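Local coordinates for stress-response A/B barrel domain-containing protein (Thermobifida fusca, PDB 3BGU) that is of unknown function but forms a dimer of ferredoxin-like, stress-responsive A/B barrel subunits and has a pocket that holds nitrobenzene in the crystal, at residues Phe61-Gly66 / Tyr72-Val77; Asp32-Asp37 / Ala103-Asp108; Arg87-Gln90 / Asp94-Ala97. One frame throughout, in Å; residues are numbered along the deposited sequence. Where two conformers were deposited one is given.

Interaction 1 (Phe61-Gly66 / Tyr72-Val77); sequences FGADLG and YDFAVV. With EDO (1,2-ethanediol), chain H.
Phe61 backs onto Val76 as an antiparallel non-hydrogen-bonded pair: its CB lies 4.0 Å from Val76 CG2, while its CA sits 3.2 Å from Ala75 O in a CA-H...O contact. CG stands between the backbone N and the carbonyl carbon (chi1 50°), which leads the ring away from the neighbouring strand, and an ethanediol covers one ring face and takes a hydrogen bond from Phe61 N. Gly62 forms the hydrogen-bonded pair with Ala75, Gly62 N to Ala75 O and Ala75 N to Gly62 O both 3.0 Å. The Phe74 ring lies flat beneath this glycine, with Gly62 O over the ring centre and Gly62 CA in a CH-pi contact 4.2 Å from the centroid. These pairs join strand 56-63, outermost in this chain's ferredoxin-like sheet, to strand 74-81 in a beta hairpin; the Phe74 side chain also packs on Ile43 and Leu46 of helix 36-48. Ala63 CB touches Phe74 CD2 at 4.1 Å. Beyond the strand, Asp64 N reaches Asp73 O at 2.8 Å from above the carbonyl plane, and Asp73 and Phe74 together face Phe28 as a classic beta bulge. Asp64 OD1 binds Asn71 and the backbone N of Gln113 of the second subunit.

Interaction 2 (Asp32-Asp37 / Ala103-Asp108); sequences DTVTPD and APMLAD. With EDO (1,2-ethanediol), chain I.
A small apolar contact, Val34 against selenomethionine Met105, joins the two connections at one end of the ferredoxin-like fold: the turn between strand 21-30 and helix 36-48, and the link from helix 93-102 into strand 106-115. The two side chains cross at about a right angle. Val34 presents both methyls: CG2 lies 3.5 Å from Met105 CB, and CG1 meets the far end of the chain at Met105 CE, 3.6 Å away. A bend at chi3 (66°) turns CE back toward Val34 CG1. Beside this pair, Thr33 CG2 rests loosely on Pro104 O, an oxygen that accepts from Asn31 ND2. Met105 also packs on Trp30, Gln38 and Val42, which ties the link to the helix as well as to the sheet. Farther along, Ala107 and Asp108 share Arg29 as partner in a classic beta bulge, where the chain turns a corner. Asp108 OD2 is probably hydrogen-bonded to Tyr72 OH, at a very short distance, and an alanine in place of this aspartate would probably leave the tyrosine hydroxyl without its carboxylate mate. The other carboxylate oxygen, Asp108 OD1, accepts from ethanediol O1 at 2.8 Å.

Interaction 3 (Arg87-Gln90 / Asp94-Ala97); sequences RAYQ and DHRA. With NBZ (nitrobenzene), chain N; EDO (1,2-ethanediol), chain D; EDO (1,2-ethanediol), chain E.
Tyr89 and His95 meet obliquely, neither stacked nor edge-to-face, their centroids 4.7 Å apart and their planes at 43°. Tyr89 CE2 comes 3.7 Å from His95 CE1, and the phenol ring presents one face to His95 ND1. Both side chains leave their helices with CG anti to the backbone N (chi1 178° for Tyr89, -175° for His95), and they cross at about a right angle.

Backbone oxygens at the end of helix 82-91 also press on the histidine: Tyr89 O lies 3.2 Å from His95 CB, and Gln90 O 3.3 Å from His95 CD2. Arg96 adds an outer touch, its CG against Gln90 O.

None of the hydrogen bonds joins the two segments; they go to bound groups, within helix 82-91 or to the second subunit. Tyr89 OH donates to an ethanediol O2 at 2.7 Å, in the plane of the phenol ring. Gln90 divides its amide, NE2 giving a nearly straight bond to a second ethanediol and OE1 accepting from Arg87 NH1 at 3.0 Å. Arg87 NH2 reaches Leu67 O of the second subunit.

Nitrobenzene C2 lies 3.3 Å from Tyr89 OH and 3.5 Å from His95 CE1, at the edge of the imidazole. Tyr89 and His95 thus form part of the wall of the nitrobenzene pocket, where His24 NE2 and Arg109 NE also hydrogen-bond the ligand from the sheet side.

Overall arrangement
All three contacts belong to one ferredoxin-like domain but bind different layers of it. Interaction 1 is sheet construction, with backbone bonds between neighbouring strands and partly buried side chains, and both its turn end and its strand touch the second subunit. Interaction 2 lies nearer the surface and relies on a few apolar atoms where two connections meet. Interaction 3 joins consecutive helices through aromatic side chains, buried at the pocket and exposed at its outer margin. Interactions 1 and 2 serve the same sheet and touch through a probable hydrogen bond between Tyr72 and Asp108. Interaction 3 touches neither, yet it and interaction 1 both line the nitrobenzene pocket, interaction 1 through Val76 and interaction 3 through Tyr89 and His95.

Interaction 1 (Phe61-Gly66 / Tyr72-Val77)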
ATOM      1  N   PHE A  61       2.647   2.234  -8.596  1.00  3.21           N
ATOM      2  CA  PHE A  61       1.275   1.807  -8.779  1.00  3.99           C
ATOM      3  C   PHE A  61       1.215   0.659  -9.777  1.00  3.73           C
ATOM      4  O   PHE A  61       2.160   0.423 -10.542  1.00  4.14           O
ATOM      5  CB  PHE A  61       0.398   2.960  -9.293  1.00  3.47           C
ATOM      6  CG  PHE A  61       0.998   3.671 -10.485  1.00  2.60           C
ATOM      7  CD1 PHE A  61       0.877   3.154 -11.763  1.00  3.81           C
ATOM      8  CD2 PHE A  61       1.752   4.831 -10.328  1.00  3.33           C
ATOM      9  CE1 PHE A  61       1.458   3.822 -12.863  1.00  3.28           C
ATOM     10  CE2 PHE A  61       2.332   5.452 -11.407  1.00  7.83           C
ATOM     11  CZ  PHE A  61       2.212   4.938 -12.686  1.00  2.96           C
ATOM     12  N   GLY A  62       0.111  -0.069  -9.725  1.00  2.82           N
ATOM     13  CA  GLY A  62      -0.064  -1.193 -10.626  1.00  3.62           C
ATOM     14  C   GLY A  62      -1.281  -2.042 -10.390  1.00  2.68           C
ATOM     15  O   GLY A  62      -1.992  -1.900  -9.379  1.00  3.14           O
ATOM     16  N   ALA A  63      -1.577  -2.879 -11.402  1.00  3.54           N
ATOM     17  CA  ALA A  63      -2.727  -3.775 -11.381  1.00  2.41           C
ATOM     18  C   ALA A  63      -2.417  -5.008 -10.545  1.00  2.88           C
ATOM     19  O   ALA A  63      -1.287  -5.494 -10.505  1.00  3.31           O
ATOM     20  CB  ALA A  63      -3.112  -4.193 -12.771  1.00  3.72           C
ATOM     21  N   ASP A  64      -3.468  -5.536  -9.935  1.00  2.60           N
ATOM     22  CA  ASP A  64      -3.320  -6.750  -9.138  1.00  3.92           C
ATOM     23  C   ASP A  64      -2.840  -7.904 -10.024  1.00  5.61           C
ATOM     24  O   ASP A  64      -3.258  -8.015 -11.202  1.00  4.41           O
ATOM     25  CB  ASP A  64      -4.645  -7.112  -8.490  1.00  2.68           C
ATOM     26  CG  ASP A  64      -4.513  -8.327  -7.609  1.00  2.60           C
ATOM     27  OD1 ASP A  64      -3.764  -8.216  -6.634  1.00  2.65           O
ATOM     28  OD2 ASP A  64      -5.011  -9.418  -7.985  1.00  6.12           O
ATOM     29  N   LEU A  65      -1.997  -8.769  -9.478  1.00  4.63           N
ATOM     30  CA  LEU A  65      -1.389  -9.870 -10.251  1.00  3.99           C
ATOM     31  C   LEU A  65      -2.180 -11.172 -10.277  1.00  6.26           C
ATOM     32  O   LEU A  65      -1.739 -12.145 -10.939  1.00  7.23           O
ATOM     33  CB  LEU A  65       0.037 -10.137  -9.721  1.00  3.26           C
ATOM     34  CG  LEU A  65       1.086  -9.078  -9.874  1.00  4.06           C
ATOM     35  CD1 LEU A  65       2.355  -9.316  -9.066  1.00  5.92           C
ATOM     36  CD2 LEU A  65       1.387  -9.018 -11.380  1.00  8.65           C
ATOM     37  N   GLY A  66      -3.350 -11.209  -9.646  1.00  5.07           N
ATOM     38  CA  GLY A  66      -4.204 -12.405  -9.647  1.00  4.37           C
ATOM     39  C   GLY A  66      -3.715 -13.547  -8.763  1.00  7.76           C
ATOM     40  O   GLY A  66      -4.114 -14.722  -8.944  1.00  8.13           O
ATOM     41  N   TYR A  72      -8.336  -6.815  -4.239  1.00  2.14           N
ATOM     42  CA  TYR A  72      -8.786  -5.691  -5.044  1.00  2.43           C
ATOM     43  C   TYR A  72      -7.997  -5.687  -6.335  1.00  2.58           C
ATOM     44  O   TYR A  72      -7.190  -6.590  -6.560  1.00  2.98           O
ATOM     45  CB  TYR A  72      -8.696  -4.388  -4.226  1.00  4.36           C
ATOM     46  CG  TYR A  72      -9.934  -4.055  -3.466  1.00  5.13           C
ATOM     47  CD1 TYR A  72     -10.811  -5.049  -3.073  1.00  3.34           C
ATOM     48  CD2 TYR A  72     -10.231  -2.748  -3.150  1.00  7.48           C
ATOM     49  CE1 TYR A  72     -11.970  -4.744  -2.411  1.00 10.26           C
ATOM     50  CE2 TYR A  72     -11.390  -2.416  -2.465  1.00  8.61           C
ATOM     51  CZ  TYR A  72     -12.263  -3.448  -2.103  1.00 11.07           C
ATOM     52  OH  TYR A  72     -13.480  -3.246  -1.459  1.00 11.54           O
ATOM     53  N   ASP A  73      -8.253  -4.706  -7.208  1.00  2.47           N
ATOM     54  CA  ASP A  73      -7.782  -4.764  -8.581  1.00  2.55           C
ATOM     55  C   ASP A  73      -6.542  -3.933  -8.871  1.00  2.51           C
ATOM     56  O   ASP A  73      -5.919  -4.134  -9.909  1.00  3.43           O
ATOM     57  CB  ASP A  73      -8.882  -4.265  -9.532  1.00  2.58           C
ATOM     58  CG  ASP A  73     -10.090  -5.158  -9.500  1.00  4.14           C
ATOM     59  OD1 ASP A  73      -9.947  -6.294  -9.955  1.00  5.00           O
ATOM     60  OD2 ASP A  73     -11.129  -4.780  -8.912  1.00 11.01           O
ATOM     61  N   PHE A  74      -6.261  -2.916  -8.053  1.00  2.34           N
ATOM     62  CA  PHE A  74      -5.256  -1.899  -8.386  1.00  2.29           C
ATOM     63  C   PHE A  74      -4.815  -1.206  -7.088  1.00  2.60           C
ATOM     64  O   PHE A  74      -5.656  -0.991  -6.199  1.00  3.71           O
ATOM     65  CB  PHE A  74      -5.867  -0.907  -9.443  1.00  2.18           C
ATOM     66  CG  PHE A  74      -4.840  -0.167 -10.228  1.00  2.62           C
ATOM     67  CD1 PHE A  74      -4.260   0.953  -9.697  1.00  2.16           C
ATOM     68  CD2 PHE A  74      -4.498  -0.582 -11.518  1.00  2.41           C
ATOM     69  CE1 PHE A  74      -3.315   1.666 -10.385  1.00  2.89           C
ATOM     70  CE2 PHE A  74      -3.509   0.128 -12.222  1.00  2.60           C
ATOM     71  CZ  PHE A  74      -2.915   1.243 -11.626  1.00  5.77           C
ATOM     72  N   ALA A  75      -3.532  -0.825  -7.049  1.00  2.60           N
ATOM     73  CA  ALA A  75      -2.896  -0.106  -5.925  1.00  3.32           C
ATOM     74  C   ALA A  75      -2.197   1.141  -6.423  1.00  3.51           C
ATOM     75  O   ALA A  75      -1.567   1.107  -7.518  1.00  2.69           O
ATOM     76  CB  ALA A  75      -1.856  -1.018  -5.210  1.00  3.24           C
ATOM     77  N   VAL A  76      -2.280   2.228  -5.661  0.50  2.20           N
ATOM     78  CA  VAL A  76      -1.347   3.360  -5.826  0.50  2.62           C
ATOM     79  C   VAL A  76      -0.734   3.719  -4.451  0.50  2.34           C
ATOM     80  O   VAL A  76      -1.441   3.787  -3.441  0.50  2.45           O
ATOM     81  CB  VAL A  76      -2.023   4.586  -6.500  0.50  2.11           C
ATOM     82  CG1 VAL A  76      -3.189   5.068  -5.648  0.50  2.55           C
ATOM     83  CG2 VAL A  76      -1.021   5.731  -6.729  0.50  5.19           C
ATOM     84  N   VAL A  77       0.579   3.985  -4.437  1.00  2.51           N
ATOM     85  CA  VAL A  77       1.345   4.337  -3.232  1.00  4.80           C
ATOM     86  C   VAL A  77       2.105   5.634  -3.531  1.00  3.85           C
ATOM     87  O   VAL A  77       2.692   5.787  -4.601  1.00  5.65           O
ATOM     88  CB  VAL A  77       2.372   3.241  -2.848  1.00  5.23           C
ATOM     89  CG1 VAL A  77       3.008   3.519  -1.468  1.00  9.41           C
ATOM     90  CG2 VAL A  77       1.746   1.827  -2.919  1.00  5.35           C
TER
HETATM   91  C1  EDO H 106       4.724   2.342 -11.377  1.00 10.40           C
HETATM   92  O1  EDO H 106       5.072   1.768 -10.111  1.00 10.31           O
HETATM   93  C2  EDO H 106       5.384   3.701 -11.461  1.00 21.76           C
HETATM   94  O2  EDO H 106       6.779   3.530 -11.694  1.00 19.36           O

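Interaction 2 (Asp32-Asp37 / Ala103-Asp108)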
ATOM      1  N   ASP A  32     -18.274  -2.876 -12.889  1.00 10.77           N
ATOM      2  CA  ASP A  32     -18.502  -3.686 -14.115  1.00 14.47           C
ATOM      3  C   ASP A  32     -18.214  -2.900 -15.386  1.00 15.39           C
ATOM      4  O   ASP A  32     -18.008  -3.469 -16.458  1.00 19.07           O
ATOM      5  CB  ASP A  32     -19.964  -4.144 -14.200  1.00 15.20           C
ATOM      6  CG  ASP A  32     -20.323  -5.157 -13.137  1.00 23.46           C
ATOM      7  OD1 ASP A  32     -19.404  -5.802 -12.629  1.00 15.95           O
ATOM      8  OD2 ASP A  32     -21.529  -5.329 -12.841  1.00 37.75           O
ATOM      9  N   THR A  33     -18.257  -1.585 -15.244  1.00 14.92           N
ATOM     10  CA  THR A  33     -17.976  -0.633 -16.320  1.00 16.86           C
ATOM     11  C   THR A  33     -16.567  -0.786 -16.913  1.00 14.97           C
ATOM     12  O   THR A  33     -16.345  -0.440 -18.067  1.00 18.39           O
ATOM     13  CB  THR A  33     -18.175   0.819 -15.782  1.00 16.01           C
ATOM     14  OG1 THR A  33     -19.348   1.395 -16.367  1.00 25.08           O
ATOM     15  CG2 THR A  33     -16.926   1.721 -15.986  1.00 14.40           C
ATOM     16  N   VAL A  34     -15.628  -1.323 -16.135  1.00  8.92           N
ATOM     17  CA  VAL A  34     -14.216  -1.210 -16.494  1.00  7.70           C
ATOM     18  C   VAL A  34     -13.659  -2.289 -17.456  1.00  6.41           C
ATOM     19  O   VAL A  34     -13.839  -3.479 -17.228  1.00 10.36           O
ATOM     20  CB  VAL A  34     -13.351  -1.111 -15.219  1.00  8.13           C
ATOM     21  CG1 VAL A  34     -11.868  -1.127 -15.550  1.00  6.46           C
ATOM     22  CG2 VAL A  34     -13.696   0.170 -14.423  1.00  9.20           C
ATOM     23  N   THR A  35     -12.913  -1.827 -18.462  1.00  7.31           N
ATOM     24  CA  THR A  35     -12.266  -2.632 -19.512  1.00  5.46           C
ATOM     25  C   THR A  35     -10.727  -2.598 -19.330  1.00  5.45           C
ATOM     26  O   THR A  35     -10.176  -1.686 -18.696  1.00  6.72           O
ATOM     27  CB  THR A  35     -12.621  -2.078 -20.935  1.00  9.94           C
ATOM     28  OG1 THR A  35     -12.042  -0.770 -21.087  1.00 13.84           O
ATOM     29  CG2 THR A  35     -14.132  -1.989 -21.150  1.00  7.99           C
ATOM     30  N   PRO A  36     -10.000  -3.588 -19.879  1.00  4.46           N
ATOM     31  CA  PRO A  36      -8.547  -3.525 -19.841  1.00  4.87           C
ATOM     32  C   PRO A  36      -7.967  -2.197 -20.392  1.00  4.49           C
ATOM     33  O   PRO A  36      -7.054  -1.627 -19.736  1.00  7.38           O
ATOM     34  CB  PRO A  36      -8.083  -4.744 -20.650  1.00  6.88           C
ATOM     35  CG  PRO A  36      -9.304  -5.484 -20.981  1.00  7.11           C
ATOM     36  CD  PRO A  36     -10.500  -4.825 -20.488  1.00  4.99           C
ATOM     37  N   ASP A  37      -8.488  -1.710 -21.524  1.00  5.61           N
ATOM     38  CA  ASP A  37      -7.973  -0.450 -22.047  1.00  6.74           C
ATOM     39  C   ASP A  37      -8.144   0.707 -21.039  1.00  6.65           C
ATOM     40  O   ASP A  37      -7.289   1.591 -20.973  1.00  7.99           O
ATOM     41  CB  ASP A  37      -8.597  -0.124 -23.411  1.00  6.58           C
ATOM     42  CG  ASP A  37      -8.134  -1.074 -24.525  1.00 17.02           C
ATOM     43  OD1 ASP A  37      -7.204  -1.895 -24.313  1.00 23.22           O
ATOM     44  OD2 ASP A  37      -8.705  -0.990 -25.637  1.00 13.82           O
ATOM     45  N   ALA A 103     -12.571   8.049 -10.668  1.00  4.25           N
ATOM     46  CA  ALA A 103     -13.833   8.023  -9.915  1.00  4.76           C
ATOM     47  C   ALA A 103     -14.976   7.195 -10.550  1.00  4.87           C
ATOM     48  O   ALA A 103     -15.588   6.363  -9.882  1.00  5.81           O
ATOM     49  CB  ALA A 103     -14.280   9.449  -9.584  1.00  2.65           C
ATOM     50  N   PRO A 104     -15.268   7.383 -11.848  1.00  4.78           N
ATOM     51  CA  PRO A 104     -16.360   6.628 -12.487  1.00  4.22           C
ATOM     52  C   PRO A 104     -16.109   5.126 -12.615  1.00  7.06           C
ATOM     53  O   PRO A 104     -17.030   4.348 -12.808  1.00  5.35           O
ATOM     54  CB  PRO A 104     -16.478   7.278 -13.877  1.00  6.47           C
ATOM     55  CG  PRO A 104     -15.596   8.423 -13.892  1.00 11.93           C
ATOM     56  CD  PRO A 104     -14.645   8.339 -12.773  1.00  4.93           C
HETATM   57  N   MSE A 105     -14.852   4.731 -12.473  1.00  4.91           N
HETATM   58  CA  MSE A 105     -14.457   3.344 -12.586  1.00  5.15           C
HETATM   59  C   MSE A 105     -14.585   2.531 -11.294  1.00  6.44           C
HETATM   60  O   MSE A 105     -14.481   1.289 -11.323  1.00  7.24           O
HETATM   61  CB  MSE A 105     -13.010   3.330 -13.017  1.00  3.43           C
HETATM   62  CG  MSE A 105     -12.791   4.044 -14.283  1.00  3.92           C
HETATM   63 SE   MSE A 105     -10.908   4.081 -14.679  0.75  7.82          SE
HETATM   64  CE  MSE A 105     -10.543   2.191 -14.988  1.00  5.87           C
ATOM     65  N   LEU A 106     -14.841   3.197 -10.169  1.00  4.96           N
ATOM     66  CA  LEU A 106     -14.733   2.566  -8.854  1.00  3.01           C
ATOM     67  C   LEU A 106     -15.976   1.847  -8.373  1.00  5.20           C
ATOM     68  O   LEU A 106     -17.067   2.398  -8.422  1.00  5.06           O
ATOM     69  CB  LEU A 106     -14.353   3.609  -7.806  1.00  4.70           C
ATOM     70  CG  LEU A 106     -12.926   4.174  -7.940  1.00  3.68           C
ATOM     71  CD1 LEU A 106     -12.673   5.340  -6.936  1.00  4.51           C
ATOM     72  CD2 LEU A 106     -11.844   3.125  -7.793  1.00  5.70           C
ATOM     73  N   ALA A 107     -15.804   0.606  -7.902  1.00  6.69           N
ATOM     74  CA  ALA A 107     -16.814  -0.064  -7.098  1.00  6.79           C
ATOM     75  C   ALA A 107     -16.493   0.189  -5.634  1.00  5.73           C
ATOM     76  O   ALA A 107     -17.390   0.374  -4.796  1.00  6.84           O
ATOM     77  CB  ALA A 107     -16.872  -1.575  -7.407  1.00  5.68           C
ATOM     78  N   ASP A 108     -15.193   0.227  -5.322  1.00  4.46           N
ATOM     79  CA  ASP A 108     -14.750   0.605  -4.035  1.00  2.79           C
ATOM     80  C   ASP A 108     -13.323   1.155  -4.049  1.00  3.22           C
ATOM     81  O   ASP A 108     -12.559   0.906  -4.971  1.00  4.37           O
ATOM     82  CB  ASP A 108     -14.821  -0.562  -3.095  1.00  4.57           C
ATOM     83  CG  ASP A 108     -14.645  -0.134  -1.695  1.00 12.86           C
ATOM     84  OD1 ASP A 108     -15.073   1.028  -1.346  1.00 11.47           O
ATOM     85  OD2 ASP A 108     -14.074  -0.947  -0.961  1.00 14.17           O
TER
HETATM   86  C1  EDO I 107     -13.946   2.633   1.921  1.00  6.15           C
HETATM   87  O1  EDO I 107     -14.541   1.475   1.363  1.00 15.24           O
HETATM   88  C2  EDO I 107     -14.340   3.083   3.329  1.00 16.97           C
HETATM   89  O2  EDO I 107     -15.537   2.474   3.871  1.00 17.48           O

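Interaction 3 (Arg87-Gln90 / Asp94-Ala97)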
ATOM      1  N   ARG A  87      -1.166  17.704   1.777  1.00  3.11           N
ATOM      2  CA  ARG A  87      -2.238  18.584   1.378  1.00  3.74           C
ATOM      3  C   ARG A  87      -1.980  19.204  -0.003  1.00  3.99           C
ATOM      4  O   ARG A  87      -2.873  19.271  -0.865  1.00  4.71           O
ATOM      5  CB  ARG A  87      -2.458  19.672   2.426  1.00  6.43           C
ATOM      6  CG  ARG A  87      -2.971  19.145   3.816  1.00 15.81           C
ATOM      7  CD  ARG A  87      -3.914  17.901   3.754  1.00 27.09           C
ATOM      8  NE  ARG A  87      -4.500  17.565   5.065  1.00 29.43           N
ATOM      9  CZ  ARG A  87      -5.239  16.482   5.330  1.00 35.89           C
ATOM     10  NH1 ARG A  87      -5.495  15.600   4.381  1.00 38.27           N
ATOM     11  NH2 ARG A  87      -5.734  16.278   6.560  1.00 25.83           N
ATOM     12  N   ALA A  88      -0.737  19.607  -0.258  1.00  5.92           N
ATOM     13  CA  ALA A  88      -0.397  20.183  -1.559  1.00  3.22           C
ATOM     14  C   ALA A  88      -0.637  19.154  -2.699  1.00  2.65           C
ATOM     15  O   ALA A  88      -1.032  19.518  -3.811  1.00  8.05           O
ATOM     16  CB  ALA A  88       1.068  20.635  -1.549  1.00  4.28           C
ATOM     17  N   TYR A  89      -0.317  17.912  -2.424  1.00  2.59           N
ATOM     18  CA  TYR A  89      -0.500  16.818  -3.333  1.00  3.43           C
ATOM     19  C   TYR A  89      -1.993  16.628  -3.629  1.00  4.49           C
ATOM     20  O   TYR A  89      -2.397  16.570  -4.782  1.00  5.35           O
ATOM     21  CB  TYR A  89       0.084  15.556  -2.713  1.00  5.28           C
ATOM     22  CG  TYR A  89      -0.042  14.247  -3.472  1.00  2.67           C
ATOM     23  CD1 TYR A  89       0.779  13.963  -4.605  1.00  2.57           C
ATOM     24  CD2 TYR A  89      -0.982  13.316  -3.057  1.00  9.68           C
ATOM     25  CE1 TYR A  89       0.683  12.737  -5.252  1.00  2.85           C
ATOM     26  CE2 TYR A  89      -1.081  12.084  -3.670  1.00  4.85           C
ATOM     27  CZ  TYR A  89      -0.286  11.811  -4.770  1.00  6.03           C
ATOM     28  OH  TYR A  89      -0.417  10.564  -5.384  1.00  7.47           O
ATOM     29  N   GLN A  90      -2.815  16.556  -2.587  1.00  3.96           N
ATOM     30  CA  GLN A  90      -4.270  16.422  -2.742  1.00  4.77           C
ATOM     31  C   GLN A  90      -4.871  17.536  -3.633  1.00  6.60           C
ATOM     32  O   GLN A  90      -5.852  17.312  -4.313  1.00  5.55           O
ATOM     33  CB  GLN A  90      -4.947  16.444  -1.367  1.00  8.94           C
ATOM     34  CG  GLN A  90      -4.750  15.241  -0.475  1.00  9.08           C
ATOM     35  CD  GLN A  90      -5.501  15.404   0.822  1.00 10.26           C
ATOM     36  OE1 GLN A  90      -5.332  16.405   1.524  1.00 11.83           O
ATOM     37  NE2 GLN A  90      -6.366  14.438   1.142  1.00  8.59           N
ATOM     38  N   ASP A  94      -2.754  17.972 -11.188  1.00  2.49           N
ATOM     39  CA  ASP A  94      -2.528  16.627 -11.736  1.00  3.24           C
ATOM     40  C   ASP A  94      -3.395  15.634 -10.953  1.00  3.13           C
ATOM     41  O   ASP A  94      -3.994  14.697 -11.506  1.00  2.39           O
ATOM     42  CB  ASP A  94      -1.093  16.163 -11.504  1.00  2.54           C
ATOM     43  CG  ASP A  94      -0.073  16.699 -12.468  1.00  4.64           C
ATOM     44  OD1 ASP A  94      -0.312  17.634 -13.257  1.00  6.01           O
ATOM     45  OD2 ASP A  94       1.016  16.084 -12.476  1.00  4.14           O
ATOM     46  N   HIS A  95      -3.371  15.787  -9.627  1.00  2.61           N
ATOM     47  CA  HIS A  95      -4.055  14.895  -8.768  1.00  4.02           C
ATOM     48  C   HIS A  95      -5.561  14.955  -8.921  1.00  2.58           C
ATOM     49  O   HIS A  95      -6.228  13.917  -8.991  1.00  3.24           O
ATOM     50  CB  HIS A  95      -3.624  15.176  -7.331  1.00  2.68           C
ATOM     51  CG  HIS A  95      -4.190  14.217  -6.353  1.00  6.87           C
ATOM     52  ND1 HIS A  95      -3.706  12.936  -6.229  1.00  6.06           N
ATOM     53  CD2 HIS A  95      -5.232  14.320  -5.498  1.00  5.62           C
ATOM     54  CE1 HIS A  95      -4.380  12.312  -5.276  1.00  3.68           C
ATOM     55  NE2 HIS A  95      -5.311  13.129  -4.814  1.00  6.30           N
ATOM     56  N   ARG A  96      -6.116  16.164  -9.011  1.00  4.39           N
ATOM     57  CA  ARG A  96      -7.539  16.284  -9.233  1.00  3.35           C
ATOM     58  C   ARG A  96      -7.916  15.699 -10.594  1.00  4.06           C
ATOM     59  O   ARG A  96      -8.931  15.038 -10.716  1.00  5.77           O
ATOM     60  CB  ARG A  96      -7.982  17.721  -9.133  1.00  5.26           C
ATOM     61  CG  ARG A  96      -7.808  18.345  -7.784  1.00  9.40           C
ATOM     62  CD  ARG A  96      -8.230  19.810  -7.765  1.00 24.52           C
ATOM     63  NE  ARG A  96      -7.572  20.629  -8.786  1.00 33.01           N
ATOM     64  CZ  ARG A  96      -8.130  21.044  -9.930  1.00 37.01           C
ATOM     65  NH1 ARG A  96      -9.382  20.715 -10.247  1.00 38.79           N
ATOM     66  NH2 ARG A  96      -7.415  21.787 -10.776  1.00 28.70           N
ATOM     67  N   ALA A  97      -7.069  15.870 -11.615  1.00  5.32           N
ATOM     68  CA  ALA A  97      -7.354  15.242 -12.925  1.00  6.70           C
ATOM     69  C   ALA A  97      -7.322  13.709 -12.849  1.00  5.63           C
ATOM     70  O   ALA A  97      -8.156  13.028 -13.433  1.00  3.29           O
ATOM     71  CB  ALA A  97      -6.384  15.737 -13.954  1.00  4.69           C
TER
HETATM   72  C1  NBZ N 112      -4.080   8.760  -5.392  1.00  4.89           C
HETATM   73  C2  NBZ N 112      -3.250   9.173  -6.423  1.00  5.07           C
HETATM   74  C3  NBZ N 112      -3.698   9.222  -7.711  1.00  5.32           C
HETATM   75  C4  NBZ N 112      -5.025   8.938  -7.968  1.00  5.78           C
HETATM   76  C5  NBZ N 112      -5.889   8.517  -6.961  1.00  2.42           C
HETATM   77  C6  NBZ N 112      -5.424   8.456  -5.638  1.00  2.11           C
HETATM   78  N1  NBZ N 112      -6.270   8.065  -4.574  1.00  7.24           N
HETATM   79  O1  NBZ N 112      -7.403   7.606  -4.761  1.00  2.61           O
HETATM   80  O2  NBZ N 112      -5.881   8.143  -3.385  1.00  2.45           O
HETATM   81  C1  EDO D 102      -5.547  10.932  -0.471  1.00  9.60           C
HETATM   82  O1  EDO D 102      -6.598  11.931  -0.479  1.00 10.43           O
HETATM   83  C2  EDO D 102      -4.574  11.162  -1.606  1.00  7.31           C
HETATM   84  O2  EDO D 102      -5.177  10.875  -2.848  1.00 11.21           O
HETATM   85  C1  EDO E 103       0.719   8.512  -8.885  1.00  5.60           C
HETATM   86  O1  EDO E 103       0.335   9.265 -10.054  1.00  2.43           O
HETATM   87  C2  EDO E 103       1.750   9.385  -8.213  1.00  4.86           C
HETATM   88  O2  EDO E 103       1.152  10.468  -7.537  1.00  6.56           O